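Local coordinates for Lmo1076 protein (PDB 5JQC) that is a putative secreted autolysin, possibly with amidase activity, that probably helps degrade the cell wall, represented here by a portion built from three GW domains of the SH3 clan, at residues K104-T109 / A145-Q150; N118-E123 / T135-Y140; A175-D180 / V206-S211. All blocks are in the same frame, centred on the assembly; numbering follows the deposited sequence. Where two conformers were deposited one is given.

How the contacts relate
The three contacts trace how one GW domain of the chain is built and then joined to the next. Contact 1 pairs strands 103-112 and 144-153 inside the five-stranded antiparallel sheet of the middle domain. Contact 2 is nested within the loop that contact 1 closes; their centres lie about 16 Å apart, and the two do not touch. Contact 3 follows both along the chain. Its first segment includes strand 176-178, which borders strand 103-112 in the same sheet, whereas its second belongs to the third GW domain. Contacts 1 and 3, centred about 13 Å apart, meet directly: T109 O and Y179 N probably hydrogen-bond. N118 of contact 2 packs on A175 of contact 3.

Contact 1 (K104-T109 / A145-Q150); sequences KTLNLT and AKIIKQ
L106 and I147 meet on the inner face of an antiparallel strand pair, with L106 CD1 3.6 Å from I147 CG2 and the two side chains lying side by side. This is the tight part of the contact. The same CD1 also rests against CB of Q150, while CB of L108 adjoins CB of I147 at 3.9 Å. Y159, F176 and V178 of neighbouring strands extend the apolar layer. Backbone bonds K104-Q150 and L108-I147, each made in both directions, lie on either side of a beta bulge. There the register slips by one residue, and a bond from L106 N to I148 O (2.8 Å) is nearly straight at hydrogen, 171°, although N stands well above the carbonyl plane.

The other face, carrying T105, T109, K146 and K149, is looser and more open to solvent. K146 runs out extended, with CG anti to the backbone N (chi1 -172°), and brings CE within 3.3 Å of N107 OD1; the charged NZ stays 4.0 Å from that oxygen. At the far end of the inner face, K104 and Q150 run alongside each other, CG to CG 3.7 Å, and the lysine methylenes line the glutamine amide. Q150 NE2 donates to N102 O, which helps fix the rotation of the amide. The chemistry suggests a partial division: L106, L108 and I147 close one side of the SH3-like sheet, with exposed K104 at its rim, while T105, T109 and K146 make the other face one that water can probably reach.

Contact 2 (N118-E123 / T135-Y140); sequences NGLWSE and TTAGAY
Within the middle GW domain, the short two-stranded sheet of strands 120-121 and 132-134 leads into a loop that contains an ST turn at T136, and contact 2 is where that loop folds back against residues 118-120. One backbone bond joins the segments: A137 N donates to N118 O at 2.9 Å, approaching almost in line with the carbonyl (C=O...N 173°), though bent at the hydrogen. T136 CA lies 3.1 Å from the same N118 O in a CA-H...O contact, and G119 CA stands in a similar relation to T135 O, so the chains touch closely at G119 and T136.

The hydroxyl of T136 faces its own loop. With OG1 set between the backbone N and the carbonyl carbon (chi1 71°), it accepts from G138 N at 3.0 Å. Next, Y140 N returns to A137 O over the 3-10 segment 138-139.

L120 supplies the apolar half. Its CB meets the methyl of A137 at 4.0 Å, and its CG, anti to the backbone N (chi1 171°), carries CD2 to within 3.8 Å of CE1 on the Y140 ring; the two side chains cross at about a right angle. L133 of the small sheet touches L120 as well, while F161 against L120, and V163 and I168 against Y140, link this cluster to the five-stranded sheet. N118 ND2 donates to A114 O, outside the contact. Chemically, two main-chain bonds and one to a hydroxyl set the course of the loop, while the leucine, alanine and tyrosine give it an apolar underside to lay on the sheet.

Contact 3 (A175-D180 / V206-S211); sequences AFHVYD and VYNTSS
The chain that includes strand 176-178 brings Y179 and D180 against a type II beta turn, V206 to T209, of the following GW domain. The main chains are joined by D180 N donating to N208 O, 3.0 Å, with the nitrogen nearly in line with the carbonyl. Beside this bond T209 CA makes a CA-H...O contact with D180 O, and a water donates to both D180 O and T209 O, linking the two segments. The turn is secured from within: V206 O accepts from T209 N and, at 2.6 Å, from T209 OG1, both arriving from the same face of its plane.

Among the side chains, the Y179 ring contributes a broad apolar surface. S210 CA sits over the centre of one face, 3.7 Å above the plane, and Y179 CE1 comes within 3.3 Å of S210 C. The ring reaches there because CG stands anti to the carbonyl carbon (chi1 -58°), and Y179 OH is hydrogen-bonded to D144 OD1. H177 approaches the N208 side chain from the opposite direction, with the imidazole edge toward the amide and the two planes 81° apart. D180 crosses N208 with carboxylate and amide planes 73° apart; D180 OD1 forms a salt bridge with R238. The aromatic face over S210 thus adds to the main-chain links, a chemistry consistent with a junction between successive GW domains in which one backbone bond and a shared water join the segments.

Contact 1 (K104-T109 / A145-Q150)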
ATOM      1  N   LYS A 104       0.127  -7.051   0.608  1.00 64.27           N
ATOM      2  CA  LYS A 104      -1.040  -7.881   0.343  1.00 59.58           C
ATOM      3  C   LYS A 104      -2.073  -7.123  -0.476  1.00 60.10           C
ATOM      4  O   LYS A 104      -2.165  -5.892  -0.421  1.00 58.44           O
ATOM      5  CB  LYS A 104      -1.671  -8.411   1.637  1.00 60.42           C
ATOM      6  CG  LYS A 104      -2.177  -7.397   2.634  1.00 61.92           C
ATOM      7  CD  LYS A 104      -2.691  -8.128   3.873  1.00 69.69           C
ATOM      8  CE  LYS A 104      -3.391  -7.215   4.873  1.00 74.83           C
ATOM      9  NZ  LYS A 104      -4.384  -7.984   5.693  1.00 76.84           N
ATOM     10  N   THR A 105      -2.829  -7.890  -1.260  1.00 59.31           N
ATOM     11  CA  THR A 105      -3.973  -7.371  -1.987  1.00 52.81           C
ATOM     12  C   THR A 105      -5.069  -6.959  -1.010  1.00 57.20           C
ATOM     13  O   THR A 105      -5.253  -7.580   0.041  1.00 58.29           O
ATOM     14  CB  THR A 105      -4.485  -8.437  -2.957  1.00 57.46           C
ATOM     15  OG1 THR A 105      -3.463  -8.725  -3.920  1.00 62.40           O
ATOM     16  CG2 THR A 105      -5.744  -7.968  -3.689  1.00 58.81           C
ATOM     17  N   LEU A 106      -5.787  -5.887  -1.352  1.00 57.75           N
ATOM     18  CA  LEU A 106      -6.841  -5.331  -0.517  1.00 58.73           C
ATOM     19  C   LEU A 106      -8.071  -5.073  -1.362  1.00 58.19           C
ATOM     20  O   LEU A 106      -7.998  -4.998  -2.592  1.00 55.83           O
ATOM     21  CB  LEU A 106      -6.405  -4.013   0.140  1.00 59.78           C
ATOM     22  CG  LEU A 106      -5.270  -4.091   1.150  1.00 58.61           C
ATOM     23  CD1 LEU A 106      -4.908  -2.694   1.639  1.00 57.50           C
ATOM     24  CD2 LEU A 106      -5.690  -4.984   2.299  1.00 55.74           C
ATOM     25  N   ASN A 107      -9.207  -4.880  -0.678  1.00 56.42           N
ATOM     26  CA  ASN A 107     -10.444  -4.471  -1.340  1.00 56.55           C
ATOM     27  C   ASN A 107     -11.194  -3.499  -0.426  1.00 58.36           C
ATOM     28  O   ASN A 107     -12.226  -3.811   0.168  1.00 59.92           O
ATOM     29  CB  ASN A 107     -11.322  -5.678  -1.698  1.00 62.00           C
ATOM     30  CG  ASN A 107     -12.635  -5.267  -2.339  1.00 63.65           C
ATOM     31  OD1 ASN A 107     -12.680  -4.300  -3.104  1.00 63.55           O
ATOM     32  ND2 ASN A 107     -13.717  -5.984  -2.012  1.00 62.04           N
ATOM     33  N   LEU A 108     -10.688  -2.278  -0.320  1.00 55.49           N
ATOM     34  CA  LEU A 108     -11.269  -1.275   0.553  1.00 52.21           C
ATOM     35  C   LEU A 108     -11.704  -0.084  -0.277  1.00 50.54           C
ATOM     36  O   LEU A 108     -11.267   0.094  -1.419  1.00 53.36           O
ATOM     37  CB  LEU A 108     -10.261  -0.813   1.617  1.00 53.64           C
ATOM     38  CG  LEU A 108      -9.543  -1.958   2.323  1.00 52.54           C
ATOM     39  CD1 LEU A 108      -8.474  -1.429   3.277  1.00 49.46           C
ATOM     40  CD2 LEU A 108     -10.576  -2.790   3.049  1.00 50.72           C
ATOM     41  N   THR A 109     -12.562   0.743   0.310  1.00 48.74           N
ATOM     42  CA  THR A 109     -12.831   2.055  -0.245  1.00 51.44           C
ATOM     43  C   THR A 109     -12.725   3.097   0.853  1.00 49.99           C
ATOM     44  O   THR A 109     -12.901   2.802   2.042  1.00 47.10           O
ATOM     45  CB  THR A 109     -14.213   2.140  -0.915  1.00 53.91           C
ATOM     46  OG1 THR A 109     -15.234   2.299   0.082  1.00 55.04           O
ATOM     47  CG2 THR A 109     -14.490   0.886  -1.722  1.00 53.10           C
ATOM     48  N   ALA A 145     -11.916   6.767  -3.348  1.00 49.62           N
ATOM     49  CA  ALA A 145     -10.893   5.923  -3.938  1.00 51.19           C
ATOM     50  C   ALA A 145     -11.113   4.486  -3.509  1.00 50.88           C
ATOM     51  O   ALA A 145     -11.683   4.214  -2.445  1.00 50.26           O
ATOM     52  CB  ALA A 145      -9.491   6.403  -3.544  1.00 53.98           C
ATOM     53  N   LYS A 146     -10.671   3.568  -4.359  1.00 52.22           N
ATOM     54  CA  LYS A 146     -10.667   2.150  -4.048  1.00 54.74           C
ATOM     55  C   LYS A 146      -9.235   1.737  -3.726  1.00 55.10           C
ATOM     56  O   LYS A 146      -8.318   1.984  -4.517  1.00 55.44           O
ATOM     57  CB  LYS A 146     -11.231   1.335  -5.211  1.00 55.35           C
ATOM     58  CG  LYS A 146     -11.420  -0.122  -4.864  1.00 61.90           C
ATOM     59  CD  LYS A 146     -11.913  -0.935  -6.052  1.00 65.07           C
ATOM     60  CE  LYS A 146     -12.004  -2.403  -5.686  1.00 71.16           C
ATOM     61  NZ  LYS A 146     -12.179  -3.266  -6.885  1.00 75.62           N
ATOM     62  N   ILE A 147      -9.049   1.124  -2.566  1.00 54.35           N
ATOM     63  CA  ILE A 147      -7.739   0.687  -2.103  1.00 50.47           C
ATOM     64  C   ILE A 147      -7.577  -0.783  -2.476  1.00 53.76           C
ATOM     65  O   ILE A 147      -8.357  -1.632  -2.029  1.00 58.41           O
ATOM     66  CB  ILE A 147      -7.609   0.904  -0.591  1.00 48.27           C
ATOM     67  CG1 ILE A 147      -7.510   2.408  -0.286  1.00 47.68           C
ATOM     68  CG2 ILE A 147      -6.446   0.096  -0.045  1.00 48.63           C
ATOM     69  CD1 ILE A 147      -8.240   2.842   0.986  1.00 46.85           C
ATOM     70  N   ILE A 148      -6.575  -1.089  -3.301  1.00 51.59           N
ATOM     71  CA  ILE A 148      -6.446  -2.421  -3.892  1.00 52.83           C
ATOM     72  C   ILE A 148      -5.202  -3.182  -3.429  1.00 61.42           C
ATOM     73  O   ILE A 148      -5.111  -4.399  -3.677  1.00 60.54           O
ATOM     74  CB  ILE A 148      -6.463  -2.344  -5.431  1.00 53.40           C
ATOM     75  CG1 ILE A 148      -5.180  -1.677  -5.922  1.00 56.35           C
ATOM     76  CG2 ILE A 148      -7.691  -1.575  -5.902  1.00 58.87           C
ATOM     77  CD1 ILE A 148      -5.183  -1.343  -7.387  1.00 64.22           C
ATOM     78  N   LYS A 149      -4.252  -2.528  -2.765  1.00 60.81           N
ATOM     79  CA  LYS A 149      -3.038  -3.215  -2.351  1.00 57.03           C
ATOM     80  C   LYS A 149      -2.362  -2.389  -1.270  1.00 54.85           C
ATOM     81  O   LYS A 149      -2.496  -1.163  -1.244  1.00 55.99           O
ATOM     82  CB  LYS A 149      -2.099  -3.410  -3.543  1.00 51.77           C
ATOM     83  CG  LYS A 149      -1.182  -4.594  -3.455  1.00 59.86           C
ATOM     84  CD  LYS A 149      -0.162  -4.504  -4.580  1.00 68.15           C
ATOM     85  CE  LYS A 149       0.502  -5.839  -4.844  1.00 74.52           C
ATOM     86  NZ  LYS A 149       1.231  -5.810  -6.143  1.00 80.56           N
ATOM     87  N   GLN A 150      -1.619  -3.062  -0.390  1.00 52.82           N
ATOM     88  CA  GLN A 150      -0.794  -2.363   0.587  1.00 50.37           C
ATOM     89  C   GLN A 150       0.617  -2.924   0.570  1.00 52.70           C
ATOM     90  O   GLN A 150       0.867  -4.034   0.092  1.00 53.91           O
ATOM     91  CB  GLN A 150      -1.356  -2.455   2.007  1.00 47.50           C
ATOM     92  CG  GLN A 150      -1.341  -3.830   2.618  1.00 52.73           C
ATOM     93  CD  GLN A 150      -1.624  -3.789   4.098  1.00 59.00           C
ATOM     94  OE1 GLN A 150      -2.557  -3.131   4.526  1.00 63.36           O
ATOM     95  NE2 GLN A 150      -0.794  -4.466   4.895  1.00 64.21           N
TER

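Contact 2 (N118-E123 / T135-Y140)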
ATOM      1  N   ASN A 118       1.007  14.581   1.207  1.00 50.64           N
ATOM      2  CA  ASN A 118       1.748  13.356   0.953  1.00 50.12           C
ATOM      3  C   ASN A 118       2.117  13.296  -0.518  1.00 50.34           C
ATOM      4  O   ASN A 118       1.320  13.670  -1.384  1.00 53.38           O
ATOM      5  CB  ASN A 118       0.938  12.092   1.300  1.00 43.88           C
ATOM      6  CG  ASN A 118       0.855  11.852   2.777  1.00 52.86           C
ATOM      7  OD1 ASN A 118       1.821  11.367   3.390  1.00 57.64           O
ATOM      8  ND2 ASN A 118      -0.273  12.228   3.383  1.00 43.78           N
ATOM      9  N   GLY A 119       3.310  12.787  -0.795  1.00 53.79           N
ATOM     10  CA  GLY A 119       3.711  12.562  -2.165  1.00 54.01           C
ATOM     11  C   GLY A 119       2.959  11.409  -2.794  1.00 49.15           C
ATOM     12  O   GLY A 119       2.304  10.605  -2.130  1.00 50.54           O
ATOM     13  N   LEU A 120       3.064  11.315  -4.109  1.00 51.14           N
ATOM     14  CA  LEU A 120       2.282  10.363  -4.876  1.00 49.83           C
ATOM     15  C   LEU A 120       3.239   9.529  -5.708  1.00 51.01           C
ATOM     16  O   LEU A 120       3.960  10.072  -6.547  1.00 60.53           O
ATOM     17  CB  LEU A 120       1.262  11.087  -5.759  1.00 52.43           C
ATOM     18  CG  LEU A 120       0.518  10.220  -6.778  1.00 52.77           C
ATOM     19  CD1 LEU A 120      -0.129   8.996  -6.125  1.00 53.42           C
ATOM     20  CD2 LEU A 120      -0.539  11.053  -7.478  1.00 52.33           C
ATOM     21  N   TRP A 121       3.218   8.213  -5.507  1.00 49.32           N
ATOM     22  CA  TRP A 121       4.299   7.363  -5.970  1.00 55.03           C
ATOM     23  C   TRP A 121       3.778   6.295  -6.910  1.00 57.16           C
ATOM     24  O   TRP A 121       2.614   5.889  -6.824  1.00 59.20           O
ATOM     25  CB  TRP A 121       5.016   6.690  -4.796  1.00 53.94           C
ATOM     26  CG  TRP A 121       5.644   7.662  -3.839  1.00 54.43           C
ATOM     27  CD1 TRP A 121       5.040   8.279  -2.776  1.00 55.68           C
ATOM     28  CD2 TRP A 121       7.000   8.122  -3.850  1.00 58.62           C
ATOM     29  NE1 TRP A 121       5.938   9.097  -2.133  1.00 56.15           N
ATOM     30  CE2 TRP A 121       7.149   9.017  -2.771  1.00 56.19           C
ATOM     31  CE3 TRP A 121       8.100   7.871  -4.673  1.00 61.31           C
ATOM     32  CZ2 TRP A 121       8.359   9.653  -2.490  1.00 56.89           C
ATOM     33  CZ3 TRP A 121       9.294   8.504  -4.394  1.00 59.11           C
ATOM     34  CH2 TRP A 121       9.415   9.384  -3.311  1.00 56.84           C
ATOM     35  N   SER A 122       4.672   5.812  -7.785  1.00 58.38           N
ATOM     36  CA  SER A 122       4.341   4.712  -8.691  1.00 60.28           C
ATOM     37  C   SER A 122       4.613   3.340  -8.090  1.00 66.09           C
ATOM     38  O   SER A 122       4.083   2.338  -8.585  1.00 72.40           O
ATOM     39  CB  SER A 122       5.121   4.844 -10.002  1.00 59.20           C
ATOM     40  OG  SER A 122       6.508   4.637  -9.797  1.00 63.01           O
ATOM     41  N   GLU A 123       5.439   3.263  -7.052  1.00 62.33           N
ATOM     42  CA  GLU A 123       5.573   2.057  -6.248  1.00 60.47           C
ATOM     43  C   GLU A 123       5.735   2.492  -4.803  1.00 58.84           C
ATOM     44  O   GLU A 123       5.911   3.679  -4.512  1.00 57.69           O
ATOM     45  CB  GLU A 123       6.772   1.196  -6.676  1.00 63.47           C
ATOM     46  CG  GLU A 123       6.863   0.914  -8.156  1.00 69.66           C
ATOM     47  CD  GLU A 123       5.947  -0.196  -8.581  1.00 76.43           C
ATOM     48  OE1 GLU A 123       5.399  -0.889  -7.688  1.00 77.59           O
ATOM     49  OE2 GLU A 123       5.785  -0.379  -9.805  1.00 76.74           O
ATOM     50  N   THR A 135       4.307  15.942  -6.556  1.00 63.05           N
ATOM     51  CA  THR A 135       4.868  16.358  -5.279  1.00 64.65           C
ATOM     52  C   THR A 135       3.889  16.087  -4.148  1.00 65.33           C
ATOM     53  O   THR A 135       4.282  15.619  -3.068  1.00 70.06           O
ATOM     54  CB  THR A 135       5.251  17.829  -5.337  1.00 65.21           C
ATOM     55  OG1 THR A 135       6.331  17.976  -6.264  1.00 72.99           O
ATOM     56  CG2 THR A 135       5.689  18.319  -3.961  1.00 63.74           C
ATOM     57  N   THR A 136       2.609  16.352  -4.387  1.00 54.21           N
ATOM     58  CA  THR A 136       1.542  15.888  -3.524  1.00 56.12           C
ATOM     59  C   THR A 136       0.554  15.096  -4.363  1.00 56.65           C
ATOM     60  O   THR A 136       0.630  15.070  -5.595  1.00 55.93           O
ATOM     61  CB  THR A 136       0.821  17.039  -2.818  1.00 60.97           C
ATOM     62  OG1 THR A 136       0.040  17.765  -3.773  1.00 58.63           O
ATOM     63  CG2 THR A 136       1.848  17.985  -2.187  1.00 64.08           C
ATOM     64  N   ALA A 137      -0.343  14.394  -3.677  1.00 52.93           N
ATOM     65  CA  ALA A 137      -1.534  13.866  -4.322  1.00 58.27           C
ATOM     66  C   ALA A 137      -2.708  14.816  -4.171  1.00 61.00           C
ATOM     67  O   ALA A 137      -3.855  14.365  -4.055  1.00 59.07           O
ATOM     68  CB  ALA A 137      -1.881  12.481  -3.768  1.00 56.70           C
ATOM     69  N   GLY A 138      -2.431  16.127  -4.124  1.00 60.92           N
ATOM     70  CA  GLY A 138      -3.460  17.128  -3.902  1.00 58.22           C
ATOM     71  C   GLY A 138      -4.539  17.129  -4.961  1.00 59.22           C
ATOM     72  O   GLY A 138      -5.686  17.469  -4.660  1.00 60.27           O
ATOM     73  N   ALA A 139      -4.198  16.734  -6.194  1.00 60.92           N
ATOM     74  CA  ALA A 139      -5.145  16.537  -7.288  1.00 59.63           C
ATOM     75  C   ALA A 139      -6.297  15.610  -6.938  1.00 65.18           C
ATOM     76  O   ALA A 139      -7.312  15.614  -7.650  1.00 65.14           O
ATOM     77  CB  ALA A 139      -4.419  15.970  -8.509  1.00 56.46           C
ATOM     78  N   TYR A 140      -6.160  14.788  -5.900  1.00 60.33           N
ATOM     79  CA  TYR A 140      -7.203  13.842  -5.530  1.00 50.36           C
ATOM     80  C   TYR A 140      -7.713  14.106  -4.126  1.00 48.49           C
ATOM     81  O   TYR A 140      -8.323  13.231  -3.511  1.00 55.23           O
ATOM     82  CB  TYR A 140      -6.688  12.419  -5.651  1.00 55.19           C
ATOM     83  CG  TYR A 140      -6.035  12.126  -6.971  1.00 55.33           C
ATOM     84  CD1 TYR A 140      -4.700  12.419  -7.177  1.00 53.65           C
ATOM     85  CD2 TYR A 140      -6.748  11.543  -8.004  1.00 54.56           C
ATOM     86  CE1 TYR A 140      -4.090  12.137  -8.381  1.00 59.13           C
ATOM     87  CE2 TYR A 140      -6.146  11.256  -9.211  1.00 60.43           C
ATOM     88  CZ  TYR A 140      -4.817  11.563  -9.398  1.00 61.91           C
ATOM     89  OH  TYR A 140      -4.196  11.280 -10.599  1.00 68.51           O
TER

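Contact 3 (A175-D180 / V206-S211)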
ATOM      1  N   ALA A 175      -3.203   9.080   4.601  1.00 45.20           N
ATOM      2  CA  ALA A 175      -3.908  10.033   3.758  1.00 43.00           C
ATOM      3  C   ALA A 175      -5.364   9.656   3.502  1.00 48.70           C
ATOM      4  O   ALA A 175      -6.123  10.501   3.015  1.00 52.06           O
ATOM      5  CB  ALA A 175      -3.182  10.166   2.414  1.00 40.76           C
ATOM      6  N   PHE A 176      -5.773   8.417   3.797  1.00 48.53           N
ATOM      7  CA  PHE A 176      -7.114   7.930   3.506  1.00 41.12           C
ATOM      8  C   PHE A 176      -7.974   7.866   4.760  1.00 43.82           C
ATOM      9  O   PHE A 176      -7.497   7.525   5.847  1.00 43.06           O
ATOM     10  CB  PHE A 176      -7.098   6.532   2.913  1.00 37.86           C
ATOM     11  CG  PHE A 176      -6.329   6.402   1.649  1.00 42.64           C
ATOM     12  CD1 PHE A 176      -4.948   6.373   1.669  1.00 40.95           C
ATOM     13  CD2 PHE A 176      -6.991   6.211   0.444  1.00 44.19           C
ATOM     14  CE1 PHE A 176      -4.232   6.200   0.504  1.00 39.22           C
ATOM     15  CE2 PHE A 176      -6.284   6.033  -0.730  1.00 46.22           C
ATOM     16  CZ  PHE A 176      -4.901   6.029  -0.701  1.00 47.65           C
ATOM     17  N   HIS A 177      -9.267   8.139   4.580  1.00 41.95           N
ATOM     18  CA  HIS A 177     -10.310   7.781   5.536  1.00 46.55           C
ATOM     19  C   HIS A 177     -11.023   6.564   4.960  1.00 52.30           C
ATOM     20  O   HIS A 177     -11.759   6.681   3.974  1.00 54.13           O
ATOM     21  CB  HIS A 177     -11.292   8.926   5.756  1.00 46.49           C
ATOM     22  CG  HIS A 177     -12.438   8.567   6.649  1.00 51.28           C
ATOM     23  ND1 HIS A 177     -12.438   8.831   8.003  1.00 55.51           N
ATOM     24  CD2 HIS A 177     -13.612   7.938   6.392  1.00 50.43           C
ATOM     25  CE1 HIS A 177     -13.569   8.400   8.536  1.00 57.06           C
ATOM     26  NE2 HIS A 177     -14.297   7.854   7.581  1.00 51.11           N
ATOM     27  N   VAL A 178     -10.824   5.403   5.572  1.00 52.02           N
ATOM     28  CA  VAL A 178     -11.392   4.174   5.029  1.00 47.71           C
ATOM     29  C   VAL A 178     -12.818   3.999   5.533  1.00 53.09           C
ATOM     30  O   VAL A 178     -13.084   4.104   6.742  1.00 53.47           O
ATOM     31  CB  VAL A 178     -10.531   2.961   5.398  1.00 48.76           C
ATOM     32  CG1 VAL A 178     -11.036   1.722   4.657  1.00 49.49           C
ATOM     33  CG2 VAL A 178      -9.063   3.237   5.067  1.00 43.64           C
ATOM     34  N   TYR A 179     -13.741   3.730   4.605  1.00 53.92           N
ATOM     35  CA  TYR A 179     -15.116   3.437   4.976  1.00 47.88           C
ATOM     36  C   TYR A 179     -15.210   2.038   5.560  1.00 46.94           C
ATOM     37  O   TYR A 179     -14.528   1.116   5.103  1.00 48.18           O
ATOM     38  CB  TYR A 179     -16.049   3.558   3.770  1.00 44.84           C
ATOM     39  CG  TYR A 179     -16.007   4.936   3.129  1.00 43.49           C
ATOM     40  CD1 TYR A 179     -16.286   6.069   3.866  1.00 39.87           C
ATOM     41  CD2 TYR A 179     -15.703   5.086   1.781  1.00 44.65           C
ATOM     42  CE1 TYR A 179     -16.260   7.310   3.285  1.00 44.81           C
ATOM     43  CE2 TYR A 179     -15.667   6.307   1.194  1.00 44.09           C
ATOM     44  CZ  TYR A 179     -15.947   7.426   1.942  1.00 45.42           C
ATOM     45  OH  TYR A 179     -15.925   8.664   1.344  1.00 50.01           O
ATOM     46  N   ASP A 180     -16.044   1.903   6.600  1.00 48.71           N
ATOM     47  CA  ASP A 180     -16.455   0.596   7.102  1.00 52.64           C
ATOM     48  C   ASP A 180     -17.292  -0.106   6.057  1.00 54.90           C
ATOM     49  O   ASP A 180     -18.165   0.515   5.440  1.00 52.42           O
ATOM     50  CB  ASP A 180     -17.320   0.714   8.359  1.00 56.61           C
ATOM     51  CG  ASP A 180     -16.647   1.457   9.478  1.00 61.32           C
ATOM     52  OD1 ASP A 180     -15.433   1.239   9.702  1.00 67.54           O
ATOM     53  OD2 ASP A 180     -17.367   2.238  10.150  1.00 61.04           O
ATOM     54  N   VAL A 206     -25.976   3.848   5.883  1.00 49.55           N
ATOM     55  CA  VAL A 206     -25.423   3.168   7.051  1.00 44.99           C
ATOM     56  C   VAL A 206     -24.164   3.901   7.477  1.00 43.69           C
ATOM     57  O   VAL A 206     -23.347   4.284   6.632  1.00 47.23           O
ATOM     58  CB  VAL A 206     -25.133   1.696   6.740  1.00 49.00           C
ATOM     59  CG1 VAL A 206     -24.472   1.016   7.928  1.00 47.96           C
ATOM     60  CG2 VAL A 206     -26.429   0.945   6.317  1.00 51.94           C
ATOM     61  N   TYR A 207     -24.004   4.111   8.788  1.00 43.40           N
ATOM     62  CA  TYR A 207     -23.040   5.098   9.274  1.00 50.26           C
ATOM     63  C   TYR A 207     -21.610   4.745   8.866  1.00 52.15           C
ATOM     64  O   TYR A 207     -21.126   3.631   9.117  1.00 52.45           O
ATOM     65  CB  TYR A 207     -23.129   5.232  10.795  1.00 52.47           C
ATOM     66  CG  TYR A 207     -22.029   6.105  11.390  1.00 62.32           C
ATOM     67  CD1 TYR A 207     -22.089   7.498  11.302  1.00 63.31           C
ATOM     68  CD2 TYR A 207     -20.930   5.535  12.036  1.00 67.68           C
ATOM     69  CE1 TYR A 207     -21.077   8.299  11.848  1.00 67.83           C
ATOM     70  CE2 TYR A 207     -19.919   6.321  12.576  1.00 64.81           C
ATOM     71  CZ  TYR A 207     -19.997   7.699  12.480  1.00 66.18           C
ATOM     72  OH  TYR A 207     -19.000   8.476  13.019  1.00 69.33           O
ATOM     73  N   ASN A 208     -20.956   5.705   8.201  1.00 51.31           N
ATOM     74  CA  ASN A 208     -19.532   5.661   7.863  1.00 48.24           C
ATOM     75  C   ASN A 208     -19.218   4.601   6.813  1.00 50.66           C
ATOM     76  O   ASN A 208     -18.111   4.037   6.779  1.00 52.85           O
ATOM     77  CB  ASN A 208     -18.666   5.456   9.111  1.00 51.89           C
ATOM     78  CG  ASN A 208     -17.234   5.890   8.894  1.00 50.88           C
ATOM     79  OD1 ASN A 208     -16.300   5.137   9.170  1.00 57.40           O
ATOM     80  ND2 ASN A 208     -17.052   7.091   8.378  1.00 48.49           N
ATOM     81  N   THR A 209     -20.179   4.327   5.938  1.00 49.71           N
ATOM     82  CA  THR A 209     -19.962   3.398   4.842  1.00 44.30           C
ATOM     83  C   THR A 209     -19.725   4.105   3.504  1.00 47.87           C
ATOM     84  O   THR A 209     -19.396   3.436   2.514  1.00 49.82           O
ATOM     85  CB  THR A 209     -21.158   2.433   4.742  1.00 49.16           C
ATOM     86  OG1 THR A 209     -22.354   3.180   4.515  1.00 58.05           O
ATOM     87  CG2 THR A 209     -21.339   1.672   6.048  1.00 45.10           C
ATOM     88  N   SER A 210     -19.853   5.433   3.453  1.00 47.62           N
ATOM     89  CA  SER A 210     -19.692   6.179   2.208  1.00 45.57           C
ATOM     90  C   SER A 210     -19.445   7.642   2.553  1.00 50.50           C
ATOM     91  O   SER A 210     -19.471   8.037   3.724  1.00 52.41           O
ATOM     92  CB  SER A 210     -20.921   6.038   1.307  1.00 43.56           C
ATOM     93  OG  SER A 210     -22.006   6.696   1.915  1.00 51.48           O
ATOM     94  N   SER A 211     -19.190   8.445   1.516  0.68 51.44           N
ATOM     95  CA  SER A 211     -18.934   9.870   1.726  0.68 55.90           C
ATOM     96  C   SER A 211     -20.144  10.574   2.333  0.68 58.81           C
ATOM     97  O   SER A 211     -19.989  11.453   3.190  0.68 61.37           O
ATOM     98  CB  SER A 211     -18.550  10.534   0.407  0.68 54.25           C
ATOM     99  OG  SER A 211     -18.459  11.930   0.584  0.68 56.91           O
TER
HETATM  100  O   HOH W   1     -18.268   0.628   2.639  1.00 46.49           O